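Local atomic coordinates of intestinal fatty acid binding protein (Rattus norvegicus, PDB entry 1ICM), a protein that binds long-chain fatty acids such as myristate inside a beta-barrel and probably takes part in their transport in intestinal cells. Residues A[98-104]-A[116-120]; A[87-91]-A[103-107]; A[33-38]-A[50-55]; A[6-12]-A[124-130]. All coordinates share one frame; numbering follows the deposited sequence.

All four contacts lie in one antiparallel sheet that wraps around the myristate. Contacts 1 and 2 share Ile-103 and Ala-104 on strand 101-109, and their centres are about 13 Å apart. Contact 2 brings Arg-106 to the ligand carboxylate, while the Tyr-117 side chain of contact 1 is about 4 Å from the myristate. Contact 4 joins the first strand to the last and encloses the other three in sequence. It touches contact 3, centres about 11 Å apart, through the salt bridge from Arg-126 NH2 to Asp-34 OD1. It also touches contact 1, where Ala-124 meets Tyr-117. Contact 3 sits across the chain's centre from contacts 1 and 2, and its Glu-51 side chain is about 5 Å from the ligand.

Contact 1 (A[98-104]-A[116-120]); sequences NGKELIA and TYTYE
Ile-103 and Thr-118 form a hydrogen-bonded pair in the beta hairpin of strands 101-109 and 112-119, part of the fatty-acid-binding barrel. Ile-103 N gives to Thr-118 O at 3.2 Å, and Thr-118 N returns to Ile-103 O at 3.0 Å. The two side chains run alongside each other, with Thr-118 OG1 3.3 Å from Ile-103 CB. On the other face of the sheet, Ala-104 CB meets Tyr-117 CD1 at 3.9 Å. The methyl sits at the edge of the ring, in its plane, so it does not cover a face.

Tyr-119 takes CG trans to its backbone N (chi1 177°), and this carries the ring along the neighbouring strand. Its CD1 comes 3.5 Å from Glu-101 O, and its CE1 meets Lys-100 CB at 3.9 Å. CG of the next residue, Glu-120, just past the strand, lies over the centre of one Tyr-119 ring face, 3.6 Å above the plane. Lys-100 and Glu-120 cross at about a right angle. The salt bridge from Lys-100 NZ to Glu-120 OE1, 3.4 Å, includes only a weak hydrogen bond and lies at the exposed end of the hairpin.

Leu-102 and Ala-104 bond through their backbones to Phe-93 and Gly-91 of strand 88-95. Beyond the other strand, Tyr-117 bonds to Ala-124 of strand 122-130. Tyr-119 packs on Phe-17, Lys-20 and Met-21 of helix 14-21.

Contact 2 (A[87-91]-A[103-107]); sequences NKLVG and IAVRE. With MYR (myristic acid), chain B.
The guanidinium of Arg-106, whose CB packs on Leu-89 CB at 4.2 Å, meets the myristate carboxylate at its edge. The two residues pair in the beta hairpin of strands 88-95 and 101-109, part of the fatty-acid-binding barrel. MYR O1 lies near the guanidinium plane. Arg-106 NH2 gives to MYR O1 at 2.8 Å with a nearly straight N-H...O angle of 166°. Arg-106 NH1 gives to MYR O2, also at 2.8 Å, but this bond is more bent (137°). Arg-106 thus gives one donor to each carboxylate oxygen. A third donor of the same group, NE, bonds to Gln-115 OE1 and helps fix the rotation of the guanidinium. The Arg-106 chain is extended from CG to NE, which carries the charge well away from the strand. Trp-82 of strand 77-85 also touches this side chain.

Arg-106, Leu-89 and Ala-104 share the sheet face that carries the ligand site. Val-90 and Val-105 pair on the other face. Arg-106 N bonds to Leu-89 O at 3.0 Å, and Leu-89 N bonds to Arg-106 O. One pair further, Gly-91 N approaches Ala-104 O at a short 2.6 Å. Ala-104 N bonds back to Gly-91 O. At the other end of the pairing, Lys-88 and Glu-107 run alongside each other in one direction, and Lys-88 CE is 3.8 Å from Glu-107 OE1.

Contact 3 (A[33-38]-A[50-55]); sequences HDNLKL and KESSNF
Asn-35 and Asn-54 meet through their side-chain amides, whose planes are steeply inclined to each other. Asn-35 ND2 gives to Asn-54 OD1 at 3.2 Å. Asn-54 OD1 lies close to the plane of the Asn-35 amide, but the N comes at that oxygen from the side, with a C=O...N angle of only 96°. The backbone N of Asn-54 also bonds to Asp-34 O, at 2.8 Å.

Asp-34 has its CG tucked between the backbone N and the carbonyl carbon (chi1 67°), which folds the carboxylate back over its own chain. Asp-34 OD1 then accepts from Leu-36 N at 3.3 Å, met from above the carboxylate plane. This is an Asx turn. The same OD1 holds a salt bridge to Arg-126, so the carboxylate is probably kept negative. Phe-55 CE2 rests on Asp-34 CB at 3.6 Å.

The segments form the open end of a beta hairpin, strands 37-43 and 46-52, in the fatty-acid-binding barrel. In this family the turn after strand 46-52 is thought to be part of the ligand portal. Ser-53 OG accepts from Phe-55 N at 3.1 Å, an ST turn that shapes it. Within the hairpin, Lys-37 N bonds to Ser-52 O and Ser-52 N to Lys-37 O, each at 2.9 Å. Leu-36 has CG trans to its backbone N (chi1 178°), which sends its CD1 across to Glu-51 CG at 3.7 Å. Glu-51 runs out straight, and its carboxylate goes on to Tyr-70 and Arg-56. Leu-38 presents its CD2 branch to Glu-51, while both it and Leu-36 pack on Phe-128 of strand 122-130.

Contact 4 (A[6-12]-A[124-130]); sequences WKVDRNE and AKRIFKK
Lys-130 lies stretched across the indole of Trp-6. Its CB starts 3.8 Å from Trp-6 CZ3. Lys-130 CG stands over one face of the six-membered ring, 3.7 Å from the centroid and 11° off the normal, a CH-pi contact. Lys-130 CD continues to Trp-6 CH2 at 3.9 Å, and Lys-130 CE meets Trp-6 CZ2 at 3.6 Å. The tip, Lys-130 NZ, is still 4.2 Å from Trp-6 CH2.

The two strands are antiparallel, with a classic beta bulge where Asp-9 and Arg-10 both face Ile-127. Asp-9 N bonds to Ile-127 O at 2.8 Å, and Arg-10 N bonds weakly to the same oxygen. Ile-127 CG2 covers one face of the Arg-10 guanidinium. Asp-9 OD2 takes a hydrogen bond from Arg-10 NH1 as part of a salt bridge and has a long salt bridge to Lys-129; Glu-112 also pairs with both bases. On the other face of the sheet, Arg-126 bends at chi3 (80°) so that its NE bonds to Asn-11 OD1 at 2.7 Å. The oxygen lies in the guanidinium plane, but NE stands above the plane of the Asn-11 amide.

This pairing brings the first and last strands of the chain together in the middle of the sheet. Strand 4-12 is flanked further on by strand 37-43, and strand 122-130 by strand 112-119. Helix 14-21 touches Ala-124 through Phe-17 and Arg-126 through Tyr-14.

Contact 1 (A[98-104]-A[116-120])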
# COMPACT_ATOMS: atom_id res chain seq x y z
N ASN A 98 13.01 -8.05 -10.58
CA ASN A 98 12.71 -7.86 -11.97
C ASN A 98 12.75 -6.43 -12.51
O ASN A 98 12.57 -6.25 -13.72
CB ASN A 98 11.49 -8.71 -12.39
CG ASN A 98 10.16 -8.17 -11.91
OD1 ASN A 98 9.09 -8.83 -11.94
ND2 ASN A 98 10.20 -6.91 -11.49
N GLY A 99 12.98 -5.42 -11.64
CA GLY A 99 13.05 -4.05 -12.08
C GLY A 99 11.78 -3.42 -12.64
O GLY A 99 11.75 -2.34 -13.20
N LYS A 100 10.66 -4.09 -12.49
CA LYS A 100 9.40 -3.61 -12.99
C LYS A 100 8.81 -2.53 -12.09
O LYS A 100 9.04 -2.53 -10.90
CB LYS A 100 8.45 -4.73 -13.36
CG LYS A 100 9.00 -5.38 -14.64
CD LYS A 100 8.53 -6.79 -14.95
CE LYS A 100 8.91 -7.24 -16.35
NZ LYS A 100 8.22 -6.46 -17.39
N GLU A 101 8.09 -1.61 -12.69
CA GLU A 101 7.51 -0.49 -11.97
C GLU A 101 6.14 -0.77 -11.38
O GLU A 101 5.24 -1.37 -11.99
CB GLU A 101 7.46 0.72 -12.95
CG GLU A 101 6.66 1.94 -12.48
CD GLU A 101 6.33 2.88 -13.60
OE1 GLU A 101 5.36 2.43 -14.38
OE2 GLU A 101 6.92 3.94 -13.76
N LEU A 102 5.99 -0.23 -10.16
CA LEU A 102 4.72 -0.36 -9.45
C LEU A 102 4.40 1.03 -8.89
O LEU A 102 5.22 1.64 -8.18
CB LEU A 102 4.86 -1.35 -8.26
CG LEU A 102 3.55 -1.75 -7.54
CD1 LEU A 102 3.81 -3.01 -6.69
CD2 LEU A 102 3.12 -0.59 -6.62
N ILE A 103 3.24 1.51 -9.26
CA ILE A 103 2.83 2.83 -8.79
C ILE A 103 1.72 2.71 -7.75
O ILE A 103 0.78 1.91 -7.93
CB ILE A 103 2.10 3.54 -9.95
CG1 ILE A 103 3.06 3.76 -11.11
CG2 ILE A 103 1.60 4.91 -9.47
CD1 ILE A 103 4.35 4.45 -10.73
N ALA A 104 1.77 3.54 -6.72
CA ALA A 104 0.67 3.49 -5.76
C ALA A 104 0.21 4.92 -5.45
O ALA A 104 1.04 5.84 -5.38
CB ALA A 104 1.05 2.78 -4.46
N THR A 116 -4.76 3.03 -4.56
CA THR A 116 -4.82 2.38 -5.88
C THR A 116 -3.41 1.93 -6.24
O THR A 116 -2.41 2.62 -5.95
CB THR A 116 -5.22 3.44 -6.93
OG1 THR A 116 -6.50 3.91 -6.58
CG2 THR A 116 -5.45 2.85 -8.31
N TYR A 117 -3.34 0.79 -6.92
CA TYR A 117 -2.05 0.30 -7.40
C TYR A 117 -2.14 -0.03 -8.91
O TYR A 117 -3.17 -0.46 -9.43
CB TYR A 117 -1.62 -1.05 -6.76
CG TYR A 117 -1.82 -1.26 -5.26
CD1 TYR A 117 -1.20 -0.41 -4.34
CD2 TYR A 117 -2.59 -2.31 -4.77
CE1 TYR A 117 -1.35 -0.59 -2.97
CE2 TYR A 117 -2.74 -2.52 -3.39
CZ TYR A 117 -2.13 -1.64 -2.49
OH TYR A 117 -2.28 -1.81 -1.12
N THR A 118 -1.00 0.07 -9.58
CA THR A 118 -0.93 -0.38 -10.97
C THR A 118 0.38 -1.16 -11.14
O THR A 118 1.44 -0.79 -10.62
CB THR A 118 -0.96 0.73 -12.06
OG1 THR A 118 0.11 1.63 -11.80
CG2 THR A 118 -2.28 1.50 -12.06
N TYR A 119 0.28 -2.23 -11.91
CA TYR A 119 1.44 -3.06 -12.18
C TYR A 119 1.21 -3.83 -13.49
O TYR A 119 0.17 -4.50 -13.65
CB TYR A 119 1.66 -4.07 -11.04
CG TYR A 119 2.81 -5.02 -11.28
CD1 TYR A 119 4.14 -4.62 -11.11
CD2 TYR A 119 2.55 -6.36 -11.58
CE1 TYR A 119 5.25 -5.44 -11.27
CE2 TYR A 119 3.65 -7.21 -11.73
CZ TYR A 119 4.97 -6.77 -11.61
OH TYR A 119 6.03 -7.64 -11.76
N GLU A 120 2.14 -3.65 -14.43
CA GLU A 120 2.15 -4.32 -15.71
C GLU A 120 0.84 -4.26 -16.41
O GLU A 120 0.38 -5.26 -16.94
CB GLU A 120 2.53 -5.79 -15.54
CG GLU A 120 4.01 -5.93 -15.18
CD GLU A 120 4.85 -5.51 -16.35
OE1 GLU A 120 4.79 -6.38 -17.33
OE2 GLU A 120 5.51 -4.47 -16.37
O HOH W 1 4.65 -1.97 -14.25

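Contact 2 (A[87-91]-A[103-107])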
# COMPACT_ATOMS: atom_id res chain seq x y z
N ASN A 87 -3.20 17.02 -3.12
CA ASN A 87 -3.69 16.44 -1.90
C ASN A 87 -3.42 14.95 -1.76
O ASN A 87 -3.76 14.34 -0.75
CB ASN A 87 -5.21 16.68 -1.83
CG ASN A 87 -5.41 17.91 -0.98
OD1 ASN A 87 -5.14 17.88 0.24
ND2 ASN A 87 -5.85 18.99 -1.62
N LYS A 88 -2.85 14.38 -2.80
CA LYS A 88 -2.55 12.97 -2.83
C LYS A 88 -1.11 12.64 -2.55
O LYS A 88 -0.20 13.44 -2.75
CB LYS A 88 -2.68 12.45 -4.26
CG LYS A 88 -3.97 12.74 -5.01
CD LYS A 88 -3.82 12.38 -6.49
CE LYS A 88 -5.17 11.97 -7.09
NZ LYS A 88 -5.21 11.87 -8.56
N LEU A 89 -0.93 11.37 -2.13
CA LEU A 89 0.41 10.84 -1.95
C LEU A 89 0.60 9.93 -3.19
O LEU A 89 -0.29 9.10 -3.48
CB LEU A 89 0.62 10.05 -0.66
CG LEU A 89 0.80 10.90 0.59
CD1 LEU A 89 0.78 9.98 1.82
CD2 LEU A 89 2.19 11.51 0.49
N VAL A 90 1.70 10.13 -3.93
CA VAL A 90 1.98 9.36 -5.14
C VAL A 90 3.25 8.60 -4.85
O VAL A 90 4.20 9.25 -4.41
CB VAL A 90 2.11 10.28 -6.35
CG1 VAL A 90 2.58 9.51 -7.58
CG2 VAL A 90 0.75 10.93 -6.64
N GLY A 91 3.19 7.26 -5.00
CA GLY A 91 4.33 6.44 -4.71
C GLY A 91 4.86 5.78 -5.98
O GLY A 91 4.12 5.12 -6.71
N ILE A 103 3.24 1.51 -9.26
CA ILE A 103 2.83 2.83 -8.79
C ILE A 103 1.72 2.71 -7.75
O ILE A 103 0.78 1.91 -7.93
CB ILE A 103 2.10 3.54 -9.95
CG1 ILE A 103 3.06 3.76 -11.11
CG2 ILE A 103 1.60 4.91 -9.47
CD1 ILE A 103 4.35 4.45 -10.73
N ALA A 104 1.77 3.54 -6.72
CA ALA A 104 0.67 3.49 -5.76
C ALA A 104 0.21 4.92 -5.45
O ALA A 104 1.04 5.84 -5.38
CB ALA A 104 1.05 2.78 -4.46
N VAL A 105 -1.08 5.06 -5.22
CA VAL A 105 -1.64 6.36 -4.87
C VAL A 105 -2.56 6.23 -3.66
O VAL A 105 -3.34 5.29 -3.57
CB VAL A 105 -2.54 6.86 -6.00
CG1 VAL A 105 -3.14 8.25 -5.71
CG2 VAL A 105 -1.78 6.82 -7.33
N ARG A 106 -2.45 7.20 -2.76
CA ARG A 106 -3.30 7.26 -1.58
C ARG A 106 -4.05 8.59 -1.68
O ARG A 106 -3.45 9.64 -1.83
CB ARG A 106 -2.53 7.32 -0.28
CG ARG A 106 -2.06 5.95 0.16
CD ARG A 106 -1.28 6.05 1.46
NE ARG A 106 -1.01 4.71 1.98
CZ ARG A 106 0.12 4.30 2.54
NH1 ARG A 106 1.18 5.10 2.63
NH2 ARG A 106 0.20 3.04 2.97
N GLU A 107 -5.36 8.52 -1.59
CA GLU A 107 -6.13 9.74 -1.63
C GLU A 107 -7.39 9.59 -0.76
O GLU A 107 -7.90 8.49 -0.60
CB GLU A 107 -6.47 10.02 -3.09
CG GLU A 107 -7.63 9.17 -3.55
CD GLU A 107 -7.82 9.29 -5.04
OE1 GLU A 107 -8.26 10.48 -5.42
OE2 GLU A 107 -7.56 8.32 -5.77
C1 MYR B . 3.54 2.40 2.94
O1 MYR B . 2.64 1.98 3.76
O2 MYR B . 3.55 3.55 2.57
C2 MYR B . 4.58 1.37 2.51
C3 MYR B . 4.59 1.06 1.02
C4 MYR B . 3.31 0.45 0.48
C5 MYR B . 3.34 0.08 -1.00
C6 MYR B . 2.19 -0.86 -1.35
C7 MYR B . 2.49 -1.90 -2.42
C8 MYR B . 1.93 -3.26 -2.00
C9 MYR B . 1.19 -3.94 -3.13
C10 MYR B . 0.18 -4.98 -2.66
C11 MYR B . 0.79 -6.37 -2.68
C12 MYR B . 0.02 -7.44 -1.93
C13 MYR B . 0.81 -8.74 -1.95
C14 MYR B . 0.07 -9.96 -1.43

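Contact 3 (A[33-38]-A[50-55])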
# COMPACT_ATOMS: atom_id res chain seq x y z
N HIS A 33 -8.47 -11.26 2.40
CA HIS A 33 -9.15 -11.21 3.66
C HIS A 33 -8.05 -11.10 4.72
O HIS A 33 -8.00 -11.86 5.71
CB HIS A 33 -9.86 -12.55 3.87
CG HIS A 33 -11.09 -12.71 3.10
ND1 HIS A 33 -11.10 -13.39 1.89
CD2 HIS A 33 -12.35 -12.31 3.42
CE1 HIS A 33 -12.36 -13.39 1.49
NE2 HIS A 33 -13.13 -12.75 2.37
N ASP A 34 -7.14 -10.14 4.54
CA ASP A 34 -6.05 -9.97 5.47
C ASP A 34 -6.28 -9.09 6.73
O ASP A 34 -5.36 -9.01 7.54
CB ASP A 34 -4.83 -9.47 4.69
CG ASP A 34 -4.96 -8.08 4.11
OD1 ASP A 34 -6.15 -7.54 4.19
OD2 ASP A 34 -4.01 -7.51 3.60
N ASN A 35 -7.49 -8.52 6.82
CA ASN A 35 -7.87 -7.66 7.96
C ASN A 35 -6.85 -6.54 8.14
O ASN A 35 -6.54 -6.18 9.26
CB ASN A 35 -8.02 -8.38 9.33
CG ASN A 35 -9.20 -9.33 9.28
OD1 ASN A 35 -10.35 -8.89 9.12
ND2 ASN A 35 -8.90 -10.63 9.37
N LEU A 36 -6.34 -5.99 7.05
CA LEU A 36 -5.31 -4.95 7.19
C LEU A 36 -5.89 -3.66 7.82
O LEU A 36 -6.96 -3.20 7.48
CB LEU A 36 -4.83 -4.63 5.74
CG LEU A 36 -3.79 -3.54 5.64
CD1 LEU A 36 -2.50 -3.85 6.39
CD2 LEU A 36 -3.59 -3.23 4.13
N LYS A 37 -5.08 -3.14 8.71
CA LYS A 37 -5.35 -1.92 9.45
C LYS A 37 -4.08 -1.09 9.41
O LYS A 37 -2.93 -1.56 9.59
CB LYS A 37 -5.60 -2.38 10.88
CG LYS A 37 -5.74 -1.27 11.89
CD LYS A 37 -6.43 -1.81 13.12
CE LYS A 37 -5.75 -1.39 14.42
NZ LYS A 37 -6.55 -1.67 15.62
N LEU A 38 -4.28 0.22 9.16
CA LEU A 38 -3.11 1.10 9.10
C LEU A 38 -3.32 2.25 10.10
O LEU A 38 -4.41 2.84 10.18
CB LEU A 38 -3.09 1.79 7.71
CG LEU A 38 -2.95 0.85 6.50
CD1 LEU A 38 -3.06 1.67 5.22
CD2 LEU A 38 -1.56 0.21 6.56
N LYS A 50 1.87 2.23 10.70
CA LYS A 50 1.91 0.98 11.44
C LYS A 50 0.96 0.11 10.68
O LYS A 50 -0.24 0.39 10.59
CB LYS A 50 1.40 1.17 12.85
CG LYS A 50 2.55 1.62 13.71
CD LYS A 50 2.07 2.27 14.98
CE LYS A 50 3.29 2.64 15.80
NZ LYS A 50 4.18 1.47 15.94
N GLU A 51 1.53 -0.95 10.13
CA GLU A 51 0.75 -1.86 9.34
C GLU A 51 0.48 -3.09 10.19
O GLU A 51 1.43 -3.66 10.76
CB GLU A 51 1.62 -2.18 8.09
CG GLU A 51 1.03 -3.26 7.17
CD GLU A 51 1.97 -3.57 6.03
OE1 GLU A 51 2.63 -2.71 5.46
OE2 GLU A 51 2.01 -4.84 5.74
N SER A 52 -0.79 -3.47 10.25
CA SER A 52 -1.14 -4.64 11.05
C SER A 52 -2.10 -5.50 10.24
O SER A 52 -3.11 -5.02 9.71
CB SER A 52 -1.77 -4.16 12.35
OG SER A 52 -2.24 -5.22 13.13
N SER A 53 -1.75 -6.79 10.11
CA SER A 53 -2.63 -7.66 9.33
C SER A 53 -2.53 -9.09 9.84
O SER A 53 -1.73 -9.34 10.75
CB SER A 53 -2.28 -7.66 7.84
OG SER A 53 -1.02 -8.31 7.67
N ASN A 54 -3.28 -9.99 9.19
CA ASN A 54 -3.20 -11.40 9.60
C ASN A 54 -1.80 -11.94 9.38
O ASN A 54 -1.40 -12.89 10.05
CB ASN A 54 -4.21 -12.34 8.92
CG ASN A 54 -5.65 -12.10 9.26
OD1 ASN A 54 -5.98 -11.61 10.34
ND2 ASN A 54 -6.54 -12.43 8.31
N PHE A 55 -1.05 -11.34 8.45
CA PHE A 55 0.31 -11.77 8.13
C PHE A 55 1.41 -11.26 9.03
O PHE A 55 2.37 -11.96 9.35
CB PHE A 55 0.71 -11.33 6.70
CG PHE A 55 -0.18 -11.86 5.61
CD1 PHE A 55 -0.06 -13.18 5.19
CD2 PHE A 55 -1.15 -11.08 4.98
CE1 PHE A 55 -0.87 -13.72 4.19
CE2 PHE A 55 -1.97 -11.60 3.98
CZ PHE A 55 -1.84 -12.93 3.58

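Contact 4 (A[6-12]-A[124-130])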
# COMPACT_ATOMS: atom_id res chain seq x y z
N TRP A 6 -7.13 3.38 10.04
CA TRP A 6 -7.96 3.02 8.89
C TRP A 6 -8.04 1.50 8.79
O TRP A 6 -7.03 0.82 8.96
CB TRP A 6 -7.25 3.56 7.64
CG TRP A 6 -7.03 5.07 7.61
CD1 TRP A 6 -5.92 5.74 8.05
CD2 TRP A 6 -7.95 6.05 7.12
NE1 TRP A 6 -6.09 7.10 7.90
CE2 TRP A 6 -7.33 7.31 7.31
CE3 TRP A 6 -9.25 6.01 6.58
CZ2 TRP A 6 -7.98 8.50 6.92
CZ3 TRP A 6 -9.89 7.18 6.19
CH2 TRP A 6 -9.25 8.41 6.38
N LYS A 7 -9.22 0.96 8.47
CA LYS A 7 -9.43 -0.48 8.37
C LYS A 7 -10.00 -0.82 7.02
O LYS A 7 -10.99 -0.24 6.53
CB LYS A 7 -10.39 -0.98 9.45
CG LYS A 7 -10.68 -2.48 9.44
CD LYS A 7 -9.68 -3.37 10.19
CE LYS A 7 -10.17 -4.78 10.54
NZ LYS A 7 -9.55 -5.38 11.74
N VAL A 8 -9.40 -1.81 6.39
CA VAL A 8 -9.90 -2.13 5.06
C VAL A 8 -11.37 -2.51 5.01
O VAL A 8 -11.81 -3.23 5.89
CB VAL A 8 -8.99 -3.16 4.38
CG1 VAL A 8 -9.16 -4.53 5.06
CG2 VAL A 8 -9.29 -3.24 2.88
N ASP A 9 -12.10 -2.06 3.98
CA ASP A 9 -13.51 -2.35 3.83
C ASP A 9 -13.83 -3.17 2.58
O ASP A 9 -14.61 -4.12 2.64
CB ASP A 9 -14.21 -1.00 3.73
CG ASP A 9 -15.69 -1.14 3.57
OD1 ASP A 9 -16.29 -1.78 4.52
OD2 ASP A 9 -16.28 -0.69 2.63
N ARG A 10 -13.26 -2.80 1.42
CA ARG A 10 -13.52 -3.56 0.21
C ARG A 10 -12.36 -3.43 -0.76
O ARG A 10 -11.53 -2.52 -0.61
CB ARG A 10 -14.82 -3.20 -0.47
CG ARG A 10 -14.85 -1.70 -0.74
CD ARG A 10 -16.24 -1.17 -1.09
NE ARG A 10 -16.20 0.23 -1.51
CZ ARG A 10 -16.09 1.31 -0.71
NH1 ARG A 10 -16.04 1.22 0.61
NH2 ARG A 10 -16.05 2.55 -1.22
N ASN A 11 -12.31 -4.35 -1.72
CA ASN A 11 -11.24 -4.33 -2.72
C ASN A 11 -11.83 -4.34 -4.11
O ASN A 11 -12.99 -4.74 -4.30
CB ASN A 11 -10.44 -5.63 -2.64
CG ASN A 11 -9.97 -5.95 -1.23
OD1 ASN A 11 -9.28 -5.19 -0.54
ND2 ASN A 11 -10.33 -7.15 -0.81
N GLU A 12 -11.00 -3.93 -5.07
CA GLU A 12 -11.43 -3.97 -6.45
C GLU A 12 -10.31 -4.60 -7.27
O GLU A 12 -9.18 -4.14 -7.16
CB GLU A 12 -11.80 -2.58 -7.00
CG GLU A 12 -13.16 -2.12 -6.45
CD GLU A 12 -13.69 -0.82 -7.02
OE1 GLU A 12 -13.13 -0.51 -8.16
OE2 GLU A 12 -14.54 -0.15 -6.46
N ALA A 124 -5.59 -2.14 -9.33
CA ALA A 124 -6.35 -2.73 -8.23
C ALA A 124 -6.57 -1.61 -7.22
O ALA A 124 -5.78 -0.67 -7.15
CB ALA A 124 -5.57 -3.79 -7.47
N LYS A 125 -7.62 -1.70 -6.39
CA LYS A 125 -7.81 -0.72 -5.33
C LYS A 125 -8.19 -1.47 -4.03
O LYS A 125 -8.83 -2.56 -4.04
CB LYS A 125 -9.03 0.15 -5.56
CG LYS A 125 -9.10 0.78 -6.93
CD LYS A 125 -9.77 2.13 -6.78
CE LYS A 125 -10.62 2.50 -7.98
NZ LYS A 125 -9.91 2.48 -9.26
N ARG A 126 -7.79 -0.83 -2.93
CA ARG A 126 -8.14 -1.24 -1.58
C ARG A 126 -8.76 0.01 -0.94
O ARG A 126 -8.10 1.04 -0.90
CB ARG A 126 -6.97 -1.74 -0.75
CG ARG A 126 -6.37 -2.96 -1.46
CD ARG A 126 -5.71 -3.94 -0.50
NE ARG A 126 -6.71 -4.78 0.15
CZ ARG A 126 -6.34 -5.56 1.15
NH1 ARG A 126 -5.03 -5.53 1.50
NH2 ARG A 126 -7.22 -6.35 1.74
N ILE A 127 -10.00 -0.08 -0.48
CA ILE A 127 -10.64 1.09 0.15
C ILE A 127 -10.81 0.90 1.67
O ILE A 127 -11.33 -0.13 2.11
CB ILE A 127 -11.94 1.30 -0.60
CG1 ILE A 127 -11.62 1.58 -2.08
CG2 ILE A 127 -12.77 2.41 0.07
CD1 ILE A 127 -12.80 1.41 -3.04
N PHE A 128 -10.39 1.86 2.50
CA PHE A 128 -10.46 1.75 3.95
C PHE A 128 -11.45 2.71 4.58
O PHE A 128 -11.67 3.78 3.99
CB PHE A 128 -9.10 2.20 4.52
CG PHE A 128 -7.93 1.38 3.99
CD1 PHE A 128 -7.48 1.48 2.67
CD2 PHE A 128 -7.26 0.49 4.83
CE1 PHE A 128 -6.41 0.70 2.19
CE2 PHE A 128 -6.19 -0.30 4.38
CZ PHE A 128 -5.77 -0.19 3.05
N LYS A 129 -12.03 2.34 5.74
CA LYS A 129 -12.95 3.22 6.43
C LYS A 129 -12.23 3.71 7.65
O LYS A 129 -11.41 3.01 8.21
CB LYS A 129 -14.23 2.55 6.85
CG LYS A 129 -15.29 2.63 5.76
CD LYS A 129 -16.52 1.84 6.18
CE LYS A 129 -17.38 1.45 4.99
NZ LYS A 129 -17.75 2.62 4.16
N LYS A 130 -12.50 4.95 8.06
CA LYS A 130 -11.83 5.44 9.26
C LYS A 130 -12.52 4.83 10.47
O LYS A 130 -13.74 4.67 10.51
CB LYS A 130 -11.95 6.96 9.32
CG LYS A 130 -10.68 7.64 9.82
CD LYS A 130 -10.92 9.14 9.79
CE LYS A 130 -9.68 10.00 9.78
NZ LYS A 130 -10.04 11.33 9.26
O HOH W 2 -10.29 -7.24 2.40